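Long-range contact in copper chaperone PCu(A)C (Methylosinus trichosporium OB3b, PDB 6P1F), which probably serves as a copper chaperone of a methane-oxidizing bacterium, its PCu(A)C domain binding copper through a histidine brace: residues D39-V44 with L103-A108. Numbering follows the deposited sequence.
Sequences DRLIGV and LVFEKA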
ATOM      1  N   ASP A  39      -5.318  11.770   9.526  1.00 16.78           N
ATOM      2  CA  ASP A  39      -5.889  11.501   8.221  1.00 15.59           C
ATOM      3  C   ASP A  39      -6.286  10.017   8.219  1.00 15.33           C
ATOM      4  O   ASP A  39      -6.071   9.310   9.194  1.00 17.99           O
ATOM      5  CB  ASP A  39      -4.888  11.807   7.075  1.00 16.81           C
ATOM      6  CG  ASP A  39      -5.577  12.177   5.765  1.00 19.03           C
ATOM      7  OD1 ASP A  39      -6.688  11.706   5.487  1.00 18.55           O
ATOM      8  OD2 ASP A  39      -4.965  12.934   4.972  1.00 18.93           O
ATOM      9  N   ARG A  40      -6.876   9.564   7.127  1.00 16.41           N
ATOM     10  CA  ARG A  40      -7.258   8.147   7.011  1.00 13.52           C
ATOM     11  C   ARG A  40      -7.105   7.731   5.579  1.00 13.82           C
ATOM     12  O   ARG A  40      -7.635   8.382   4.702  1.00 15.35           O
ATOM     13  CB  ARG A  40      -8.717   7.926   7.459  1.00 19.99           C
ATOM     14  CG  ARG A  40      -9.072   6.441   7.670  1.00 30.05           C
ATOM     15  CD  ARG A  40     -10.536   6.278   8.123  1.00 36.99           C
ATOM     16  NE  ARG A  40     -10.960   7.505   8.777  1.00 52.86           N
ATOM     17  CZ  ARG A  40     -11.072   7.652  10.089  1.00 48.54           C
ATOM     18  NH1 ARG A  40     -10.854   6.616  10.899  1.00 46.27           N
ATOM     19  NH2 ARG A  40     -11.437   8.825  10.580  1.00 41.54           N
ATOM     20  N   LEU A  41      -6.367   6.639   5.358  1.00 16.18           N
ATOM     21  CA  LEU A  41      -6.303   6.024   4.040  1.00 16.65           C
ATOM     22  C   LEU A  41      -7.528   5.162   3.893  1.00 16.46           C
ATOM     23  O   LEU A  41      -7.618   4.123   4.551  1.00 18.64           O
ATOM     24  CB  LEU A  41      -5.027   5.195   3.904  1.00 16.78           C
ATOM     25  CG  LEU A  41      -4.926   4.415   2.585  1.00 18.64           C
ATOM     26  CD1 LEU A  41      -5.093   5.254   1.372  1.00 17.92           C
ATOM     27  CD2 LEU A  41      -3.586   3.695   2.539  1.00 20.45           C
ATOM     28  N   ILE A  42      -8.500   5.620   3.116  1.00 16.76           N
ATOM     29  CA  ILE A  42      -9.805   4.945   3.080  1.00 18.89           C
ATOM     30  C   ILE A  42     -10.106   4.125   1.822  1.00 26.09           C
ATOM     31  O   ILE A  42     -11.111   3.430   1.759  1.00 24.12           O
ATOM     32  CB  ILE A  42     -10.949   5.953   3.249  1.00 20.09           C
ATOM     33  CG1 ILE A  42     -10.972   6.966   2.109  1.00 23.17           C
ATOM     34  CG2 ILE A  42     -10.841   6.669   4.577  1.00 22.87           C
ATOM     35  CD1 ILE A  42     -12.201   7.846   2.140  1.00 25.25           C
ATOM     36  N   GLY A  43      -9.255   4.196   0.816  1.00 21.35           N
ATOM     37  CA  GLY A  43      -9.520   3.444  -0.392  1.00 25.72           C
ATOM     38  C   GLY A  43      -8.272   3.232  -1.198  1.00 23.51           C
ATOM     39  O   GLY A  43      -7.337   4.049  -1.142  1.00 20.55           O
ATOM     40  N   VAL A  44      -8.254   2.129  -1.950  1.00 18.49           N
ATOM     41  CA  VAL A  44      -7.193   1.874  -2.915  1.00 21.07           C
ATOM     42  C   VAL A  44      -7.886   1.432  -4.181  1.00 25.38           C
ATOM     43  O   VAL A  44      -8.490   0.367  -4.217  1.00 28.67           O
ATOM     44  CB  VAL A  44      -6.225   0.808  -2.446  1.00 25.97           C
ATOM     45  CG1 VAL A  44      -5.203   0.510  -3.521  1.00 23.42           C
ATOM     46  CG2 VAL A  44      -5.550   1.238  -1.138  1.00 24.69           C
ATOM     47  N   LEU A 103      -4.596   5.952  -4.306  1.00 16.20           N
ATOM     48  CA  LEU A 103      -4.861   5.981  -2.864  1.00 15.77           C
ATOM     49  C   LEU A 103      -5.809   7.115  -2.554  1.00 18.89           C
ATOM     50  O   LEU A 103      -5.651   8.203  -3.088  1.00 18.78           O
ATOM     51  CB  LEU A 103      -3.578   6.169  -2.089  1.00 16.53           C
ATOM     52  CG  LEU A 103      -2.477   5.156  -2.421  1.00 19.36           C
ATOM     53  CD1 LEU A 103      -1.231   5.433  -1.526  1.00 22.55           C
ATOM     54  CD2 LEU A 103      -2.936   3.726  -2.266  1.00 21.19           C
ATOM     55  N   VAL A 104      -6.786   6.870  -1.683  1.00 14.87           N
ATOM     56  CA  VAL A 104      -7.730   7.920  -1.308  1.00 15.13           C
ATOM     57  C   VAL A 104      -7.573   8.239   0.164  1.00 15.04           C
ATOM     58  O   VAL A 104      -7.775   7.358   1.002  1.00 17.49           O
ATOM     59  CB  VAL A 104      -9.170   7.489  -1.561  1.00 18.23           C
ATOM     60  CG1 VAL A 104     -10.148   8.640  -1.215  1.00 18.82           C
ATOM     61  CG2 VAL A 104      -9.325   7.046  -3.019  1.00 21.79           C
ATOM     62  N   PHE A 105      -7.173   9.468   0.471  1.00 16.48           N
ATOM     63  CA  PHE A 105      -7.074   9.924   1.853  1.00 15.54           C
ATOM     64  C   PHE A 105      -8.236  10.838   2.169  1.00 15.49           C
ATOM     65  O   PHE A 105      -8.606  11.697   1.371  1.00 18.61           O
ATOM     66  CB  PHE A 105      -5.733  10.627   2.123  1.00 13.52           C
ATOM     67  CG  PHE A 105      -4.565   9.724   1.969  1.00 13.34           C
ATOM     68  CD1 PHE A 105      -4.057   9.058   3.071  1.00 18.09           C
ATOM     69  CD2 PHE A 105      -3.979   9.511   0.722  1.00 15.79           C
ATOM     70  CE1 PHE A 105      -2.973   8.204   2.953  1.00 18.84           C
ATOM     71  CE2 PHE A 105      -2.906   8.637   0.591  1.00 17.39           C
ATOM     72  CZ  PHE A 105      -2.403   8.005   1.701  1.00 17.06           C
ATOM     73  N   GLU A 106      -8.865  10.593   3.312  1.00 17.71           N
ATOM     74  CA  GLU A 106     -10.015  11.355   3.748  1.00 20.35           C
ATOM     75  C   GLU A 106      -9.772  12.866   3.732  1.00 20.04           C
ATOM     76  O   GLU A 106     -10.611  13.621   3.238  1.00 23.49           O
ATOM     77  CB  GLU A 106     -10.389  10.896   5.158  1.00 20.88           C
ATOM     78  CG  GLU A 106     -11.625  11.547   5.705  1.00 31.93           C
ATOM     79  CD  GLU A 106     -11.987  10.932   7.040  1.00 54.06           C
ATOM     80  OE1 GLU A 106     -11.389  11.332   8.066  1.00 55.05           O
ATOM     81  OE2 GLU A 106     -12.831  10.014   7.049  1.00 66.80           O
ATOM     82  N   LYS A 107      -8.626  13.307   4.231  1.00 17.16           N
ATOM     83  CA  LYS A 107      -8.339  14.739   4.287  1.00 18.43           C
ATOM     84  C   LYS A 107      -7.509  15.161   3.093  1.00 19.46           C
ATOM     85  O   LYS A 107      -7.900  16.078   2.341  1.00 21.68           O
ATOM     86  CB  LYS A 107      -7.625  15.100   5.589  1.00 27.06           C
ATOM     87  CG  LYS A 107      -8.399  14.711   6.836  1.00 33.43           C
ATOM     88  CD  LYS A 107      -9.812  15.294   6.831  1.00 36.11           C
ATOM     89  CE  LYS A 107     -10.554  14.966   8.130  1.00 52.75           C
ATOM     90  NZ  LYS A 107     -11.885  15.637   8.173  1.00 61.29           N
ATOM     91  N   ALA A 108      -6.408  14.454   2.861  1.00 19.48           N
ATOM     92  CA  ALA A 108      -5.458  14.912   1.845  1.00 18.68           C
ATOM     93  C   ALA A 108      -5.965  14.742   0.421  1.00 21.76           C
ATOM     94  O   ALA A 108      -5.535  15.490  -0.470  1.00 22.81           O
ATOM     95  CB  ALA A 108      -4.145  14.205   2.000  1.00 18.37           C
TER
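One face of the Phe-105 ring receives the methyl CD1 of Leu-41, 4.0 Å from the ring centroid in a CH-pi contact, while Leu-41 CB lies beside the ring carbon CE1. The guanidinium of Arg-40 meets Glu-106 at its edge, the two side chains running alongside each other; NH2 to OE1 spans 3.6 Å, a long salt bridge, with guanidinium and carboxylate planes 60° apart. The third flat group, the buried Asp-39 carboxylate, takes Lys-107 N on the syn side of OD1 (2.8 Å), tilted 35° out of the carboxylate plane, and Ala-108 N on the syn side of OD2 (3.0 Å). OD1 also accepts Arg-40 N from its anti side. Asp-39 holds CG anti to its own N (chi1 -153°), which carries the carboxylate to the turn that follows strand 98-105.

The antiparallel pairing continues through Glu-106 N to Arg-40 O, then breaks register at a classic beta bulge: Ile-42 N bonds Val-104 O at 2.8 Å, Gly-43 N only weakly. Val-104 N returns a bond to Gly-43 O. Leu-41, Val-44, Leu-103 and Phe-105 lie on one face of the sheet, turned to the interior of this cupredoxin-like beta domain, with Val-44 less enclosed; Met-29 touches both leucines there. Ile-42 CG1 packs on Val-104 CG1 at the bulge.

Three backbone N-H groups thus grip one carboxylate, which would probably stabilise its negative charge and fix the turn leading into strand 109-118.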